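Local coordinates for cyclic nucleotide-gated potassium channel mll3241 (PDB 4MUV), which forms a homotetrameric potassium channel of the membrane that is activated by cAMP, and is represented here by its cytoplasmic cyclic nucleotide-binding domain, at residues A[64-69]-A[74-79]; A[116-119]-A[124-127]. The protein carries 3 engineered substitutions. All blocks are in the same frame, centred on the assembly; numbering follows the deposited sequence.

Contact 1 (A[64-69]-A[74-79]). Engineered in segment 74-79: Ser75 (natural residue Val). With PCG (cyclic guanosine monophosphate), chain C.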
# COMPACT_ATOMS: atom_id res chain seq x y z
N GLU A 64 -1.19 7.41 8.41
CA GLU A 64 -1.96 8.15 9.42
C GLU A 64 -3.42 7.72 9.26
O GLU A 64 -3.89 7.57 8.14
CB GLU A 64 -1.90 9.68 9.23
CG GLU A 64 -0.49 10.30 9.16
CD GLU A 64 -0.51 11.80 8.87
OE1 GLU A 64 -1.34 12.27 8.05
OE2 GLU A 64 0.33 12.50 9.44
N GLY A 65 -4.14 7.52 10.36
CA GLY A 65 -5.52 7.10 10.26
C GLY A 65 -5.66 5.62 9.94
O GLY A 65 -4.72 4.87 10.06
N SER A 66 -6.85 5.21 9.53
CA SER A 66 -7.11 3.81 9.27
C SER A 66 -8.05 3.57 8.10
O SER A 66 -8.85 4.44 7.71
CB SER A 66 -7.66 3.13 10.52
OG SER A 66 -8.90 3.70 10.89
N VAL A 67 -7.94 2.37 7.54
CA VAL A 67 -8.85 1.87 6.51
C VAL A 67 -9.63 0.66 7.01
O VAL A 67 -9.20 -0.02 7.94
CB VAL A 67 -8.12 1.52 5.20
CG1 VAL A 67 -7.40 2.74 4.66
CG2 VAL A 67 -7.18 0.36 5.38
N SER A 68 -10.74 0.41 6.33
CA SER A 68 -11.63 -0.71 6.57
C SER A 68 -11.56 -1.65 5.38
O SER A 68 -11.69 -1.22 4.25
CB SER A 68 -13.04 -0.14 6.69
OG SER A 68 -14.02 -1.11 6.61
N VAL A 69 -11.37 -2.94 5.65
CA VAL A 69 -11.31 -3.97 4.61
C VAL A 69 -12.57 -4.82 4.70
O VAL A 69 -12.83 -5.44 5.73
CB VAL A 69 -10.06 -4.87 4.78
CG1 VAL A 69 -10.02 -5.93 3.66
CG2 VAL A 69 -8.79 -4.03 4.82
N PRO A 74 -13.88 -9.00 8.44
CA PRO A 74 -13.57 -7.58 8.23
C PRO A 74 -12.50 -7.12 9.21
O PRO A 74 -12.44 -7.56 10.36
CB PRO A 74 -14.91 -6.88 8.53
CG PRO A 74 -15.94 -7.92 8.30
CD PRO A 74 -15.32 -9.22 8.66
N SER A 75 -11.63 -6.24 8.73
CA SER A 75 -10.55 -5.74 9.58
C SER A 75 -10.28 -4.27 9.31
O SER A 75 -10.73 -3.70 8.32
CB SER A 75 -9.29 -6.57 9.37
OG SER A 75 -8.85 -6.49 8.03
N GLU A 76 -9.58 -3.67 10.26
CA GLU A 76 -9.14 -2.29 10.15
C GLU A 76 -7.61 -2.31 10.09
O GLU A 76 -6.95 -3.04 10.84
CB GLU A 76 -9.66 -1.47 11.34
CG GLU A 76 -9.58 0.06 11.17
CD GLU A 76 -10.16 0.84 12.35
OE1 GLU A 76 -10.04 0.37 13.50
OE2 GLU A 76 -10.71 1.94 12.11
N LEU A 77 -7.05 -1.51 9.19
CA LEU A 77 -5.60 -1.38 9.06
C LEU A 77 -5.20 0.05 9.40
O LEU A 77 -5.70 1.00 8.81
CB LEU A 77 -5.14 -1.72 7.65
CG LEU A 77 -5.53 -3.10 7.11
CD1 LEU A 77 -5.08 -3.26 5.68
CD2 LEU A 77 -4.93 -4.19 7.96
N GLY A 78 -4.28 0.17 10.34
CA GLY A 78 -3.77 1.45 10.81
C GLY A 78 -2.33 1.71 10.37
O GLY A 78 -1.80 0.99 9.53
N PRO A 79 -1.70 2.74 10.95
CA PRO A 79 -0.34 3.11 10.53
C PRO A 79 0.61 1.93 10.58
O PRO A 79 0.60 1.17 11.57
CB PRO A 79 0.04 4.22 11.51
CG PRO A 79 -1.28 4.86 11.83
CD PRO A 79 -2.24 3.71 11.93
PA PCG C . -5.98 -6.50 -3.22
O1A PCG C . -5.05 -5.97 -4.30
O2A PCG C . -6.70 -7.76 -3.52
O5' PCG C . -7.01 -5.40 -2.89
C5' PCG C . -7.72 -5.46 -1.74
C4' PCG C . -6.73 -5.59 -0.57
O4' PCG C . -7.26 -5.64 0.81
C3' PCG C . -5.98 -6.74 -0.72
O3' PCG C . -5.11 -6.68 -1.90
C2' PCG C . -5.21 -6.80 0.66
O2' PCG C . -3.98 -6.10 0.54
C1' PCG C . -6.08 -6.19 1.58
N9 PCG C . -6.58 -7.00 2.64
C8 PCG C . -6.35 -6.84 3.99
N7 PCG C . -6.88 -7.84 4.70
C5 PCG C . -7.47 -8.67 3.77
C6 PCG C . -8.19 -9.90 3.92
O6 PCG C . -8.43 -10.48 5.00
N1 PCG C . -8.63 -10.45 2.74
C2 PCG C . -8.38 -9.90 1.49
N2 PCG C . -8.84 -10.53 0.39
N3 PCG C . -7.69 -8.73 1.30
C4 PCG C . -7.25 -8.15 2.51
O HOH W 1 -13.51 -2.83 8.59
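Segments 64-69 and 74-79 pair antiparallel through Val67 with Leu77 and Val69 with Ser75. Val67 and Leu77 exchange two backbone bonds, Val67 N to Leu77 O and Leu77 N to Val67 O (each 2.9 Å). Val69 N reaches Ser75 O (2.8 Å), whereas the return bond from Ser75 N is weak. Ser75, engineered in place of valine, uses its carbonyl O twice, since a water also donates to it while bonded to Ser68 OG. Between these pairs lies the non-hydrogen-bonded pair Ser68 and Glu76.

The side-chain polar contact joins Ser66 to Glu76. With CG anti to the backbone N (chi1 -165°) and an extended chain, Glu76 reaches diagonally across Val67 O toward Ser66, and Ser66 OG donates to OE2 (2.8 Å) from above the carboxylate plane, 55° out of it. Glu76 has two conformers, and the bond is established only for the one described. An alanine in place of Ser66 would remove this hydroxyl donor and is likely to let the Glu76 carboxylate swing more freely.

The face of Val67, Val69 and Leu77, which Ser75 shares, packs mainly through apolar contacts. Val67 CG2 packs on Leu77 CB (3.7 Å), and Phe83 of strand 82-83 touches both residues. One methyl of Val69, CG2, meets Leu77 CD1 (3.9 Å); the other, CG1, lies against the guanine of cyclic GMP, 3.7 Å from its C4.

This is a beta hairpin at the edge of the jelly-roll-like beta roll of a cyclic nucleotide-binding domain, with Val69 forming part of the wall of the nucleotide pocket.

Contact 2 (A[116-119]-A[124-127]); sequences MLCS and IAEI
Ile124 and Leu117 meet branch to branch where helix 111-120 gives way to helix 122-139. Ile124 has the most surface buried here, and its CB points toward the preceding helix. Its methyl CG2, anti to the backbone N because chi1 is -78°, rests against the branch point of Leu117, 4.0 Å from Leu117 CG, and lies almost as near to Leu117 CD2. The longer arm of Ile124 extends beside it, so that Ile124 CD1 comes within 4.1 Å of Leu117 CD1. The two side chains cross at about a right angle, and both are buried: Leu26 adds to the packing around Ile124, while Phe23, Ile34 and Phe128 do so around Leu117.

The two helices follow the beta roll in the chain and correspond to the B and C helices of cyclic nucleotide-binding domains. Only a very short turn separates them, and Ser121 in that turn receives a hydrogen bond on OG from Ile124 N. The longer, C-terminal helix carries Arg135 and Asp139 of the ligand pocket.

Ala125 brings the backbones together, with its CA 4.5 Å from that of Cys118. Its methyl lies alongside the last turn of helix 111-120, where Ala125 CB touches Cys118 O at 3.7 Å and Cys118 CB at 3.9 Å. These are van der Waals contacts; no hydrogen bond spans the two segments.

Cys118 turns SG anti to its carbonyl carbon (chi1 -70°), which sets the sulfur beside the alanine, 4.1 Å from Ala125 CA. Beyond Ala125, one helical turn on from Ile124, the side chain of Phe128 also touches Cys118.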
# COMPACT_ATOMS: atom_id res chain seq x y z
N MET A 116 10.05 -3.17 -8.95
CA MET A 116 11.44 -2.84 -8.67
C MET A 116 11.79 -3.15 -7.23
O MET A 116 12.85 -3.70 -6.96
CB MET A 116 11.74 -1.39 -8.97
CG MET A 116 13.14 -1.04 -8.52
SD MET A 116 13.82 0.39 -9.35
CE MET A 116 14.11 -0.26 -10.98
N LEU A 117 10.91 -2.80 -6.30
CA LEU A 117 11.14 -3.09 -4.89
C LEU A 117 11.31 -4.59 -4.66
O LEU A 117 12.21 -5.01 -3.97
CB LEU A 117 9.99 -2.53 -4.06
CG LEU A 117 9.97 -2.83 -2.55
CD1 LEU A 117 11.25 -2.36 -1.85
CD2 LEU A 117 8.72 -2.19 -1.90
N CYS A 118 10.40 -5.39 -5.20
CA CYS A 118 10.47 -6.84 -5.02
C CYS A 118 11.73 -7.43 -5.65
O CYS A 118 12.31 -8.34 -5.10
CB CYS A 118 9.23 -7.51 -5.58
SG CYS A 118 7.74 -7.19 -4.63
N SER A 119 12.14 -6.92 -6.82
CA SER A 119 13.33 -7.43 -7.48
C SER A 119 14.60 -7.05 -6.71
O SER A 119 15.60 -7.75 -6.81
CB SER A 119 13.38 -6.99 -8.95
OG SER A 119 13.63 -5.62 -9.15
N ILE A 124 11.63 -8.36 1.38
CA ILE A 124 10.37 -7.66 1.29
C ILE A 124 9.42 -8.38 0.33
O ILE A 124 8.22 -8.50 0.60
CB ILE A 124 10.57 -6.17 0.92
CG1 ILE A 124 11.00 -5.38 2.16
CG2 ILE A 124 9.30 -5.56 0.33
CD1 ILE A 124 11.29 -3.93 1.91
N ALA A 125 9.95 -8.90 -0.77
CA ALA A 125 9.13 -9.65 -1.71
C ALA A 125 8.45 -10.80 -1.00
O ALA A 125 7.28 -11.09 -1.23
CB ALA A 125 9.96 -10.17 -2.83
N GLU A 126 9.19 -11.48 -0.12
CA GLU A 126 8.65 -12.61 0.63
C GLU A 126 7.59 -12.18 1.64
O GLU A 126 6.60 -12.88 1.83
CB GLU A 126 9.78 -13.38 1.34
CG GLU A 126 9.34 -14.69 2.00
CD GLU A 126 8.99 -15.78 0.99
OE1 GLU A 126 8.85 -15.48 -0.22
OE2 GLU A 126 8.87 -16.95 1.40
N ILE A 127 7.82 -11.03 2.29
CA ILE A 127 6.79 -10.50 3.20
C ILE A 127 5.50 -10.24 2.44
O ILE A 127 4.42 -10.60 2.92
CB ILE A 127 7.26 -9.24 3.93
CG1 ILE A 127 8.31 -9.65 4.96
CG2 ILE A 127 6.09 -8.51 4.60
CD1 ILE A 127 9.16 -8.50 5.46

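The two contacts lie on opposite sides of the chain's centre, their own centres 23 Å apart and their nearest atoms about 12 Å apart, without touching. Contact 1 closes before contact 2 opens along the chain. Only contact 1 reaches the nucleotide, through Val69; in contact 2 the side chain of Cys118 stays about 13 Å from cyclic GMP and about 8 Å from that of Glu85. They are nevertheless connected through helix 122-139, whose first turns include segment 124-127 and which carries Arg135, whose side chain is about 4 Å from that of Leu77 in contact 1. Val69 of the hairpin and Arg135 of this helix both belong to the cyclic GMP pocket.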